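Local coordinates for protein haloalkane dehalogenase (PDB 4MJ3) that probably hydrolyses the carbon-halogen bond of haloalkanes, releasing halide and an alcohol, within an alpha/beta hydrolase fold, at residues K230-L235 with E257-G262; I128-V133 with A141-A146; F17-R22 with M65-V70. All coordinates share one frame; numbering follows the deposited sequence.

In the fold
The three contacts pack helices and a loop around the mixed sheet of an alpha/beta hydrolase. Interaction 2 lies deepest, about 10 Å from the chain centre, where helix 124-135 meets strand 140-145. Interaction 1 adjoins it, with centres about 10 Å apart: Leu260 CD2 lies 3.7 Å from Ala145 CB, and Leu235 CD2 lies 3.7 Å from Val133 CG1, forming one continuous apolar layer. Interaction 3 stands apart, its centre about 20 Å from that of interaction 2 and about 30 Å from that of interaction 1. As in related hydrolases, the nucleophile elbow probably sits just before helix 124-135, and an oxyanion-hole residue just after strand 48-52, in the loop leading to helix 66-71.

Interaction 1. Residues K230-L235 with E257-G262; sequences KAWAAL and EPVLRG
Trp232 brings the six-membered half of its indole to Val259 and Leu260, two consecutive residues of the facing helix. CZ2 is 4.1 Å from Val259 CG1, and CH2 is at the same range, so this methyl straddles one bond of the ring from an oblique direction. Leu260 comes to a different part of the ring: its CD1 lies at the edge, near the indole plane, 3.9 Å from Trp232 CZ3. The Trp232 CA-CB bond does not aim at the neighbour; a first torsion of 180° sets CG opposite the backbone N, and the length of the indole then carries its far end across. No hydrogen bond links 230-235 to 257-262, and the contact is wholly apolar.

In the alpha/beta hydrolase fold these helices flank strand 242-244 in sequence: helix 225-235 precedes it and helix 256-263 follows it. Both rest on helix 124-135, since Leu235 and Leu260 each touch Leu130. His263 reinforces the pairing, as its ring stacks with Trp232 and its NE2 hydrogen-bonds to Trp232 O.

Along helix 256-263, Arg261 grips Glu257 side-on, one turn apart. Its NH1 reaches Glu257 OE1 at 2.8 Å and its NE reaches Glu257 OE2 at 2.9 Å, both through syn lone pairs. The carboxylate sits somewhat out of the guanidinium plane, by 22° at the NH1 bond. Glu257 OE2 is also hydrogen-bonded to Ser244 OG, a second partner that joins the helix to strand 242-244.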
ATOM      1  N   LYS A 230     -15.373   4.929  12.044  1.00 14.41           N
ATOM      2  CA  LYS A 230     -16.174   5.757  11.156  1.00 16.27           C
ATOM      3  C   LYS A 230     -15.943   5.393   9.698  1.00 14.41           C
ATOM      4  O   LYS A 230     -16.907   5.262   8.908  1.00 17.37           O
ATOM      5  CB  LYS A 230     -15.888   7.243  11.369  1.00 15.49           C
ATOM      6  CG  LYS A 230     -16.452   7.754  12.685  1.00 20.96           C
ATOM      7  N   ALA A 231     -14.683   5.216   9.327  1.00 14.79           N
ATOM      8  CA  ALA A 231     -14.354   4.763   7.955  1.00 13.77           C
ATOM      9  C   ALA A 231     -14.919   3.379   7.622  1.00 13.44           C
ATOM     10  O   ALA A 231     -15.376   3.131   6.501  1.00 14.41           O
ATOM     11  CB  ALA A 231     -12.856   4.783   7.722  1.00 13.64           C
ATOM     12  N   TRP A 232     -14.896   2.475   8.599  1.00 13.99           N
ATOM     13  CA  TRP A 232     -15.437   1.136   8.416  1.00 13.87           C
ATOM     14  C   TRP A 232     -16.942   1.216   8.166  1.00 15.39           C
ATOM     15  O   TRP A 232     -17.483   0.532   7.284  1.00 16.15           O
ATOM     16  CB  TRP A 232     -15.127   0.289   9.656  1.00 14.47           C
ATOM     17  CG  TRP A 232     -15.614  -1.124   9.621  1.00 15.55           C
ATOM     18  CD1 TRP A 232     -16.633  -1.671  10.365  1.00 17.64           C
ATOM     19  CD2 TRP A 232     -15.106  -2.181   8.799  1.00 16.37           C
ATOM     20  NE1 TRP A 232     -16.759  -3.007  10.067  1.00 17.01           N
ATOM     21  CE2 TRP A 232     -15.851  -3.340   9.096  1.00 18.86           C
ATOM     22  CE3 TRP A 232     -14.097  -2.254   7.828  1.00 18.45           C
ATOM     23  CZ2 TRP A 232     -15.591  -4.575   8.465  1.00 20.64           C
ATOM     24  CZ3 TRP A 232     -13.851  -3.478   7.194  1.00 20.86           C
ATOM     25  CH2 TRP A 232     -14.592  -4.609   7.514  1.00 18.41           C
ATOM     26  N   ALA A 233     -17.623   2.035   8.959  1.00 16.79           N
ATOM     27  CA  ALA A 233     -19.062   2.238   8.772  1.00 16.25           C
ATOM     28  C   ALA A 233     -19.334   2.770   7.362  1.00 16.12           C
ATOM     29  O   ALA A 233     -20.249   2.298   6.675  1.00 18.19           O
ATOM     30  CB  ALA A 233     -19.620   3.193   9.822  1.00 17.40           C
ATOM     31  N   ALA A 234     -18.526   3.728   6.914  1.00 14.77           N
ATOM     32  CA  ALA A 234     -18.672   4.262   5.553  1.00 17.16           C
ATOM     33  C   ALA A 234     -18.397   3.220   4.470  1.00 16.85           C
ATOM     34  O   ALA A 234     -19.113   3.161   3.460  1.00 17.51           O
ATOM     35  CB  ALA A 234     -17.793   5.488   5.352  1.00 17.30           C
ATOM     36  N   LEU A 235     -17.387   2.375   4.665  1.00 15.76           N
ATOM     37  CA  LEU A 235     -17.143   1.264   3.740  1.00 17.78           C
ATOM     38  C   LEU A 235     -18.309   0.301   3.659  1.00 17.14           C
ATOM     39  O   LEU A 235     -18.553  -0.303   2.609  1.00 18.31           O
ATOM     40  CB  LEU A 235     -15.907   0.456   4.151  1.00 20.01           C
ATOM     41  CG  LEU A 235     -14.550   0.820   3.603  1.00 29.07           C
ATOM     42  CD1 LEU A 235     -13.580  -0.274   4.050  1.00 28.34           C
ATOM     43  CD2 LEU A 235     -14.571   0.915   2.089  1.00 26.17           C
ATOM     44  N   GLU A 257     -10.037 -11.692   4.781  1.00 13.31           N
ATOM     45  CA  GLU A 257     -10.658 -11.732   3.463  1.00 13.81           C
ATOM     46  C   GLU A 257     -12.199 -11.833   3.519  1.00 13.03           C
ATOM     47  O   GLU A 257     -12.886 -11.048   2.877  1.00 12.58           O
ATOM     48  CB  GLU A 257     -10.053 -12.864   2.609  1.00 13.36           C
ATOM     49  CG  GLU A 257     -10.425 -12.795   1.131  1.00 14.44           C
ATOM     50  CD  GLU A 257     -11.845 -13.243   0.846  1.00 16.63           C
ATOM     51  OE1 GLU A 257     -12.357 -14.142   1.557  1.00 15.49           O
ATOM     52  OE2 GLU A 257     -12.447 -12.686  -0.080  1.00 15.27           O
ATOM     53  N   PRO A 258     -12.748 -12.817   4.271  1.00 13.92           N
ATOM     54  CA  PRO A 258     -14.216 -12.924   4.256  1.00 15.96           C
ATOM     55  C   PRO A 258     -14.924 -11.812   5.018  1.00 15.48           C
ATOM     56  O   PRO A 258     -16.083 -11.484   4.714  1.00 16.83           O
ATOM     57  CB  PRO A 258     -14.484 -14.296   4.893  1.00 16.50           C
ATOM     58  CG  PRO A 258     -13.269 -14.587   5.684  1.00 15.02           C
ATOM     59  CD  PRO A 258     -12.129 -13.966   4.937  1.00 14.51           C
ATOM     60  N   VAL A 259     -14.243 -11.208   5.978  1.00 15.30           N
ATOM     61  CA  VAL A 259     -14.811 -10.095   6.751  1.00 16.14           C
ATOM     62  C   VAL A 259     -14.954  -8.856   5.863  1.00 17.03           C
ATOM     63  O   VAL A 259     -16.021  -8.237   5.773  1.00 17.78           O
ATOM     64  CB  VAL A 259     -13.925  -9.741   7.964  1.00 18.16           C
ATOM     65  CG1 VAL A 259     -14.537  -8.572   8.741  1.00 18.92           C
ATOM     66  CG2 VAL A 259     -13.753 -10.957   8.863  1.00 19.12           C
ATOM     67  N   LEU A 260     -13.891  -8.534   5.146  1.00 15.83           N
ATOM     68  CA  LEU A 260     -13.937  -7.436   4.175  1.00 16.23           C
ATOM     69  C   LEU A 260     -14.947  -7.690   3.053  1.00 15.27           C
ATOM     70  O   LEU A 260     -15.771  -6.825   2.725  1.00 19.71           O
ATOM     71  CB  LEU A 260     -12.546  -7.237   3.578  1.00 16.87           C
ATOM     72  CG  LEU A 260     -12.215  -5.941   2.872  1.00 18.39           C
ATOM     73  CD1 LEU A 260     -12.560  -4.728   3.729  1.00 19.96           C
ATOM     74  CD2 LEU A 260     -10.732  -5.959   2.522  1.00 19.68           C
ATOM     75  N   ARG A 261     -14.898  -8.874   2.454  1.00 17.69           N
ATOM     76  CA  ARG A 261     -15.806  -9.198   1.353  1.00 17.46           C
ATOM     77  C   ARG A 261     -17.275  -9.106   1.799  1.00 18.81           C
ATOM     78  O   ARG A 261     -18.128  -8.617   1.054  1.00 20.32           O
ATOM     79  CB  ARG A 261     -15.470 -10.578   0.755  1.00 20.65           C
ATOM     80  CG  ARG A 261     -16.403 -11.004  -0.369  1.00 21.72           C
ATOM     81  CD  ARG A 261     -16.007 -12.267  -1.091  1.00 22.70           C
ATOM     82  NE  ARG A 261     -15.258 -13.234  -0.302  1.00 25.85           N
ATOM     83  CZ  ARG A 261     -15.795 -14.120   0.551  1.00 28.65           C
ATOM     84  NH1 ARG A 261     -15.026 -14.979   1.221  1.00 24.39           N
ATOM     85  NH2 ARG A 261     -17.106 -14.156   0.744  1.00 37.54           N
ATOM     86  N   GLY A 262     -17.575  -9.605   2.993  1.00 15.79           N
ATOM     87  CA  GLY A 262     -18.943  -9.597   3.508  1.00 16.17           C
ATOM     88  C   GLY A 262     -19.445  -8.228   3.922  1.00 15.61           C
ATOM     89  O   GLY A 262     -20.632  -7.975   3.924  1.00 17.06           O
TER

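Interaction 2. Residues I128-V133 with A141-A146; sequences IGLRLV and ARVVAA
Val143 is the hub of this contact, its two methyls shared between Leu130 and Val133 of the helix. CG1, anti to the backbone N (chi1 178°), meets Leu130 CD2 at 3.9 Å; CG2, on the other branch, meets Val133 CG2 at 3.8 Å. Val133 and Val143 point at each other tip to tip, and Val133 CG1 adds a second, longer approach of 4.1 Å to Val143 CG2. Leu130 arrives differently: its CA-CB bond does not aim at the strand, and the extended side chain brings CD2 in at a slant to Val143. Because Leu130 and Val133 are three residues apart on one face of the helix, a single valine of the strand can touch both.

The backbones stay well separated, with 8.3 Å between Val133 CA and Val143 CA, and no hydrogen bond crosses. All three side chains are buried, and Phe238 packs on both Val133 and Val143. The strand is held by its neighbours in the sheet: the backbone of Val143 bonds to Pro241 and Leu243 on one side, that of Val144 to Leu119 and Cys121 on the other. Val144 turns its side chain away from the helix and packs on Phe297 of helix 282-300, so helices cover both faces of the sheet here. Strand 117-121, helix 124-135 and the parallel strand 140-145 thus form a beta-alpha-beta crossover of the alpha/beta hydrolase core; in related hydrolases the tight turn between the equivalents of 117-121 and 124-135 is the nucleophile elbow, probably so here.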
ATOM      1  N   ILE A 128      -4.396   2.327   4.827  1.00  9.54           N
ATOM      2  CA  ILE A 128      -4.522   3.748   4.490  1.00 11.78           C
ATOM      3  C   ILE A 128      -5.565   3.960   3.400  1.00 10.22           C
ATOM      4  O   ILE A 128      -6.491   4.755   3.570  1.00 11.55           O
ATOM      5  CB  ILE A 128      -3.157   4.329   4.070  1.00 12.18           C
ATOM      6  CG1 ILE A 128      -2.212   4.331   5.268  1.00 15.44           C
ATOM      7  CG2 ILE A 128      -3.321   5.734   3.521  1.00 14.17           C
ATOM      8  CD1 ILE A 128      -0.757   4.329   4.901  1.00 17.94           C
ATOM      9  N   GLY A 129      -5.446   3.210   2.315  1.00 11.24           N
ATOM     10  CA  GLY A 129      -6.338   3.363   1.171  1.00 11.34           C
ATOM     11  C   GLY A 129      -7.805   3.102   1.465  1.00 10.44           C
ATOM     12  O   GLY A 129      -8.673   3.878   1.036  1.00 12.90           O
ATOM     13  N   LEU A 130      -8.111   2.034   2.208  1.00 10.94           N
ATOM     14  CA  LEU A 130      -9.502   1.726   2.535  1.00 13.29           C
ATOM     15  C   LEU A 130     -10.098   2.777   3.482  1.00 11.75           C
ATOM     16  O   LEU A 130     -11.291   3.107   3.396  1.00 12.60           O
ATOM     17  CB  LEU A 130      -9.638   0.326   3.133  1.00 12.94           C
ATOM     18  CG  LEU A 130      -9.290  -0.840   2.208  1.00 12.87           C
ATOM     19  CD1 LEU A 130      -9.231  -2.132   3.008  1.00 13.40           C
ATOM     20  CD2 LEU A 130     -10.289  -0.955   1.075  1.00 15.74           C
ATOM     21  N   ARG A 131      -9.285   3.336   4.371  1.00 13.18           N
ATOM     22  CA  ARG A 131      -9.732   4.452   5.179  1.00 12.74           C
ATOM     23  C   ARG A 131     -10.062   5.661   4.298  1.00 13.25           C
ATOM     24  O   ARG A 131     -11.071   6.337   4.531  1.00 14.18           O
ATOM     25  CB  ARG A 131      -8.698   4.807   6.235  1.00 13.20           C
ATOM     26  CG  ARG A 131      -9.099   6.018   7.046  1.00 14.19           C
ATOM     27  CD  ARG A 131      -8.567   5.963   8.463  1.00 14.63           C
ATOM     28  NE  ARG A 131      -8.457   7.310   9.001  1.00 13.84           N
ATOM     29  CZ  ARG A 131      -7.785   7.647  10.092  1.00 15.16           C
ATOM     30  NH1 ARG A 131      -7.170   6.732  10.826  1.00 13.59           N
ATOM     31  NH2 ARG A 131      -7.730   8.928  10.441  1.00 16.50           N
ATOM     32  N   LEU A 132      -9.240   5.919   3.286  1.00 12.36           N
ATOM     33  CA  LEU A 132      -9.505   7.003   2.355  1.00 13.04           C
ATOM     34  C   LEU A 132     -10.787   6.760   1.550  1.00 12.55           C
ATOM     35  O   LEU A 132     -11.524   7.707   1.265  1.00 13.45           O
ATOM     36  CB  LEU A 132      -8.318   7.265   1.437  1.00 14.27           C
ATOM     37  CG  LEU A 132      -7.100   7.878   2.149  1.00 16.57           C
ATOM     38  CD1 LEU A 132      -5.931   7.930   1.190  1.00 18.73           C
ATOM     39  CD2 LEU A 132      -7.438   9.260   2.687  1.00 19.82           C
ATOM     40  N   VAL A 133     -11.082   5.511   1.228  1.00 12.59           N
ATOM     41  CA  VAL A 133     -12.332   5.189   0.523  1.00 13.88           C
ATOM     42  C   VAL A 133     -13.498   5.553   1.444  1.00 14.96           C
ATOM     43  O   VAL A 133     -14.479   6.147   1.014  1.00 14.71           O
ATOM     44  CB  VAL A 133     -12.385   3.711   0.074  1.00 13.27           C
ATOM     45  CG1 VAL A 133     -13.742   3.356  -0.528  1.00 13.53           C
ATOM     46  CG2 VAL A 133     -11.297   3.416  -0.957  1.00 14.94           C
ATOM     47  N   ALA A 141     -13.894   5.132  -7.962  1.00 17.49           N
ATOM     48  CA  ALA A 141     -14.838   4.454  -8.827  1.00 15.96           C
ATOM     49  C   ALA A 141     -14.952   2.967  -8.469  1.00 17.00           C
ATOM     50  O   ALA A 141     -16.046   2.386  -8.572  1.00 16.77           O
ATOM     51  CB  ALA A 141     -14.420   4.605 -10.286  1.00 16.81           C
ATOM     52  N   ARG A 142     -13.819   2.356  -8.113  1.00 13.49           N
ATOM     53  CA  ARG A 142     -13.749   0.911  -7.814  1.00 13.11           C
ATOM     54  C   ARG A 142     -12.618   0.659  -6.826  1.00 14.12           C
ATOM     55  O   ARG A 142     -11.707   1.487  -6.699  1.00 14.43           O
ATOM     56  CB  ARG A 142     -13.460   0.089  -9.055  1.00 14.41           C
ATOM     57  CG  ARG A 142     -14.253   0.464 -10.298  1.00 15.26           C
ATOM     58  CD  ARG A 142     -13.845  -0.400 -11.452  1.00 16.49           C
ATOM     59  NE  ARG A 142     -14.396   0.067 -12.713  1.00 17.67           N
ATOM     60  CZ  ARG A 142     -13.858   1.018 -13.484  1.00 18.80           C
ATOM     61  NH1 ARG A 142     -12.739   1.672 -13.143  1.00 17.85           N
ATOM     62  NH2 ARG A 142     -14.478   1.359 -14.602  1.00 18.95           N
ATOM     63  N   VAL A 143     -12.679  -0.487  -6.148  1.00 13.02           N
ATOM     64  CA  VAL A 143     -11.645  -0.870  -5.178  1.00 13.74           C
ATOM     65  C   VAL A 143     -11.272  -2.344  -5.349  1.00 14.43           C
ATOM     66  O   VAL A 143     -12.156  -3.199  -5.482  1.00 14.51           O
ATOM     67  CB  VAL A 143     -12.127  -0.628  -3.732  1.00 14.87           C
ATOM     68  CG1 VAL A 143     -11.063  -1.087  -2.752  1.00 16.29           C
ATOM     69  CG2 VAL A 143     -12.484   0.837  -3.522  1.00 13.28           C
ATOM     70  N   VAL A 144      -9.971  -2.617  -5.387  1.00 13.61           N
ATOM     71  CA  VAL A 144      -9.424  -3.971  -5.332  1.00 12.11           C
ATOM     72  C   VAL A 144      -8.617  -4.075  -4.043  1.00 11.78           C
ATOM     73  O   VAL A 144      -7.664  -3.323  -3.839  1.00 12.42           O
ATOM     74  CB  VAL A 144      -8.512  -4.266  -6.536  1.00 12.79           C
ATOM     75  CG1 VAL A 144      -7.955  -5.682  -6.434  1.00 12.07           C
ATOM     76  CG2 VAL A 144      -9.282  -4.060  -7.811  1.00 12.80           C
ATOM     77  N   ALA A 145      -9.019  -4.991  -3.170  1.00 11.98           N
ATOM     78  CA  ALA A 145      -8.299  -5.254  -1.929  1.00 11.44           C
ATOM     79  C   ALA A 145      -7.574  -6.575  -2.053  1.00 10.17           C
ATOM     80  O   ALA A 145      -8.184  -7.598  -2.377  1.00 12.62           O
ATOM     81  CB  ALA A 145      -9.268  -5.297  -0.757  1.00 12.10           C
ATOM     82  N   ALA A 146      -6.286  -6.573  -1.759  1.00  9.15           N
ATOM     83  CA  ALA A 146      -5.460  -7.771  -1.836  1.00 10.01           C
ATOM     84  C   ALA A 146      -4.528  -7.854  -0.643  1.00 11.05           C
ATOM     85  O   ALA A 146      -3.593  -7.054  -0.523  1.00 13.42           O
ATOM     86  CB  ALA A 146      -4.648  -7.755  -3.123  1.00 10.99           C
TER

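Interaction 3. Residues F17-R22 with M65-V70; sequences FPFAPR and MIPVLV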
ATOM      1  N   PHE A  17      12.487  -1.602 -13.832  1.00 22.02           N
ATOM      2  CA  PHE A  17      11.814  -0.443 -13.261  1.00 20.58           C
ATOM      3  C   PHE A  17      12.182   0.810 -14.049  1.00 22.07           C
ATOM      4  O   PHE A  17      12.802   1.720 -13.512  1.00 22.31           O
ATOM      5  CB  PHE A  17      12.228  -0.317 -11.801  1.00 19.41           C
ATOM      6  CG  PHE A  17      11.309   0.520 -10.966  1.00 18.43           C
ATOM      7  CD1 PHE A  17      10.011   0.101 -10.704  1.00 18.41           C
ATOM      8  CD2 PHE A  17      11.744   1.713 -10.427  1.00 20.41           C
ATOM      9  CE1 PHE A  17       9.166   0.863  -9.908  1.00 17.34           C
ATOM     10  CE2 PHE A  17      10.908   2.479  -9.633  1.00 19.19           C
ATOM     11  CZ  PHE A  17       9.621   2.060  -9.384  1.00 18.98           C
ATOM     12  N   PRO A  18      11.773   0.878 -15.328  1.00 21.67           N
ATOM     13  CA  PRO A  18      12.092   2.005 -16.203  1.00 27.64           C
ATOM     14  C   PRO A  18      11.026   3.085 -16.139  1.00 31.95           C
ATOM     15  O   PRO A  18      10.487   3.494 -17.174  1.00 35.66           O
ATOM     16  CB  PRO A  18      12.058   1.364 -17.584  1.00 25.85           C
ATOM     17  CG  PRO A  18      10.942   0.381 -17.471  1.00 25.69           C
ATOM     18  CD  PRO A  18      11.018  -0.162 -16.064  1.00 23.09           C
ATOM     19  N   PHE A  19      10.685   3.512 -14.936  1.00 20.94           N
ATOM     20  CA  PHE A  19       9.611   4.478 -14.750  1.00 21.09           C
ATOM     21  C   PHE A  19      10.201   5.744 -14.128  1.00 21.38           C
ATOM     22  O   PHE A  19      10.875   5.686 -13.106  1.00 20.84           O
ATOM     23  CB  PHE A  19       8.528   3.893 -13.845  1.00 17.93           C
ATOM     24  CG  PHE A  19       8.047   2.532 -14.278  1.00 19.11           C
ATOM     25  CD1 PHE A  19       7.524   2.343 -15.550  1.00 17.87           C
ATOM     26  CD2 PHE A  19       8.167   1.434 -13.445  1.00 15.12           C
ATOM     27  CE1 PHE A  19       7.089   1.088 -15.963  1.00 16.99           C
ATOM     28  CE2 PHE A  19       7.715   0.186 -13.843  1.00 16.43           C
ATOM     29  CZ  PHE A  19       7.191   0.016 -15.116  1.00 16.63           C
ATOM     30  N   ALA A  20       9.981   6.875 -14.789  1.00 21.72           N
ATOM     31  CA  ALA A  20      10.581   8.135 -14.370  1.00 20.08           C
ATOM     32  C   ALA A  20      10.015   8.567 -13.027  1.00 20.19           C
ATOM     33  O   ALA A  20       8.802   8.498 -12.834  1.00 17.57           O
ATOM     34  CB  ALA A  20      10.325   9.204 -15.416  1.00 21.55           C
ATOM     35  N   PRO A  21      10.882   9.044 -12.116  1.00 18.29           N
ATOM     36  CA  PRO A  21      10.381   9.565 -10.835  1.00 16.29           C
ATOM     37  C   PRO A  21       9.642  10.877 -11.013  1.00 16.09           C
ATOM     38  O   PRO A  21      10.102  11.771 -11.755  1.00 14.64           O
ATOM     39  CB  PRO A  21      11.648   9.783 -10.013  1.00 15.95           C
ATOM     40  CG  PRO A  21      12.728   9.960 -11.015  1.00 18.96           C
ATOM     41  CD  PRO A  21      12.353   9.084 -12.179  1.00 18.42           C
ATOM     42  N   ARG A  22       8.471  10.961 -10.385  1.00 14.91           N
ATOM     43  CA  ARG A  22       7.715  12.197 -10.310  1.00 15.10           C
ATOM     44  C   ARG A  22       7.533  12.518  -8.839  1.00 13.45           C
ATOM     45  O   ARG A  22       7.623  11.631  -7.976  1.00 11.76           O
ATOM     46  CB  ARG A  22       6.361  12.062 -11.024  1.00 17.73           C
ATOM     47  CG  ARG A  22       6.458  11.531 -12.447  1.00 22.01           C
ATOM     48  CD  ARG A  22       6.756  12.592 -13.499  1.00 29.12           C
ATOM     49  NE  ARG A  22       5.784  13.687 -13.554  1.00 34.38           N
HETATM   50  N   MSE A  65       3.197  -5.282 -12.371  1.00 12.84           N
HETATM   51  CA  MSE A  65       1.789  -4.975 -12.644  1.00 12.89           C
HETATM   52  C   MSE A  65       1.631  -3.804 -13.579  1.00 14.94           C
HETATM   53  O   MSE A  65       0.736  -3.799 -14.424  1.00 15.02           O
HETATM   54  CB  MSE A  65       1.079  -4.672 -11.321  1.00 14.16           C
HETATM   55  CG  MSE A  65       1.017  -5.964 -10.546  1.00 14.03           C
HETATM   56 SE   MSE A  65      -0.045  -5.723  -8.897  1.00 18.33          SE
HETATM   57  CE  MSE A  65      -1.780  -5.197  -9.590  1.00 16.45           C
ATOM     58  N   ILE A  66       2.506  -2.806 -13.456  1.00 13.30           N
ATOM     59  CA  ILE A  66       2.370  -1.591 -14.241  1.00 14.08           C
ATOM     60  C   ILE A  66       2.300  -1.834 -15.772  1.00 15.47           C
ATOM     61  O   ILE A  66       1.394  -1.308 -16.411  1.00 16.00           O
ATOM     62  CB  ILE A  66       3.440  -0.541 -13.851  1.00 14.15           C
ATOM     63  CG1 ILE A  66       3.155  -0.015 -12.445  1.00 13.89           C
ATOM     64  CG2 ILE A  66       3.459   0.602 -14.854  1.00 14.42           C
ATOM     65  CD1 ILE A  66       4.326   0.673 -11.787  1.00 15.23           C
ATOM     66  N   PRO A  67       3.225  -2.628 -16.360  1.00 15.59           N
ATOM     67  CA  PRO A  67       3.155  -2.828 -17.805  1.00 17.26           C
ATOM     68  C   PRO A  67       1.866  -3.487 -18.294  1.00 17.58           C
ATOM     69  O   PRO A  67       1.391  -3.161 -19.367  1.00 19.00           O
ATOM     70  CB  PRO A  67       4.367  -3.716 -18.099  1.00 18.26           C
ATOM     71  CG  PRO A  67       5.319  -3.441 -16.987  1.00 17.58           C
ATOM     72  CD  PRO A  67       4.435  -3.258 -15.793  1.00 15.99           C
ATOM     73  N   VAL A  68       1.303  -4.390 -17.504  1.00 15.80           N
ATOM     74  CA  VAL A  68       0.032  -5.048 -17.837  1.00 16.40           C
ATOM     75  C   VAL A  68      -1.114  -4.024 -17.859  1.00 16.37           C
ATOM     76  O   VAL A  68      -1.906  -3.991 -18.792  1.00 17.11           O
ATOM     77  CB  VAL A  68      -0.300  -6.162 -16.823  1.00 16.50           C
ATOM     78  CG1 VAL A  68      -1.665  -6.771 -17.101  1.00 16.50           C
ATOM     79  CG2 VAL A  68       0.786  -7.234 -16.852  1.00 18.55           C
ATOM     80  N   LEU A  69      -1.143  -3.156 -16.861  1.00 17.12           N
ATOM     81  CA  LEU A  69      -2.182  -2.135 -16.755  1.00 17.52           C
ATOM     82  C   LEU A  69      -2.066  -1.152 -17.921  1.00 17.28           C
ATOM     83  O   LEU A  69      -3.053  -0.804 -18.558  1.00 16.92           O
ATOM     84  CB  LEU A  69      -2.069  -1.415 -15.399  1.00 16.17           C
ATOM     85  CG  LEU A  69      -2.280  -2.310 -14.175  1.00 17.58           C
ATOM     86  CD1 LEU A  69      -1.933  -1.556 -12.909  1.00 16.68           C
ATOM     87  CD2 LEU A  69      -3.703  -2.858 -14.091  1.00 18.36           C
ATOM     88  N   VAL A  70      -0.841  -0.735 -18.219  1.00 17.92           N
ATOM     89  CA  VAL A  70      -0.581   0.199 -19.313  1.00 18.00           C
ATOM     90  C   VAL A  70      -0.953  -0.393 -20.673  1.00 18.67           C
ATOM     91  O   VAL A  70      -1.579   0.282 -21.494  1.00 17.81           O
ATOM     92  CB  VAL A  70       0.902   0.634 -19.304  1.00 20.23           C
ATOM     93  CG1 VAL A  70       1.274   1.370 -20.594  1.00 22.25           C
ATOM     94  CG2 VAL A  70       1.181   1.501 -18.077  1.00 19.43           C
TER
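A loop from the N-terminal region packs here on helix 66-71, the helix that follows strand 48-52 of the central sheet. Phe19 and Ile66 approach from opposite directions, and the far end of the phenyl ring does the touching. Ile66 CG2 lies 3.8 Å from Phe19 CZ and equally near CE1, while Ile66 CD1 reaches to 4.0 Å from Phe19 CE2. The isoleucine thus spans the end of the ring with two methyls, CG2 coming at it obliquely. Pro67 adds a looser contact, its CD 4.3 Å from Phe19 CZ. The loop and the helix share no hydrogen bond.

Neighbours within the loop also pack on the ring. Pro18 is the centre of an inverse gamma turn, spanned by a weak hydrogen bond from Phe19 N to Phe17 O. With CG of Phe19 beside its backbone N (chi1 -51°), Pro18 CD lies over the centre of one face of the ring, 3.9 Å above the plane, while Phe17 CE1 sits in plane at the edge.

In related alpha/beta hydrolases the start of the loop after the strand equivalent to 48-52 contributes to the oxyanion hole, and probably does so here; further along that loop, Trp58 and Tyr60 meet the ring of Phe17. Ile66 also packs on Leu51 of strand 48-52, so the same side chain faces both the sheet and the loop. On another side of the helix, Val68 touches Ala291 and Glu292 of helix 282-300. Val70 N bonds to Ile66 O at 2.9 Å in the first turn of the helix.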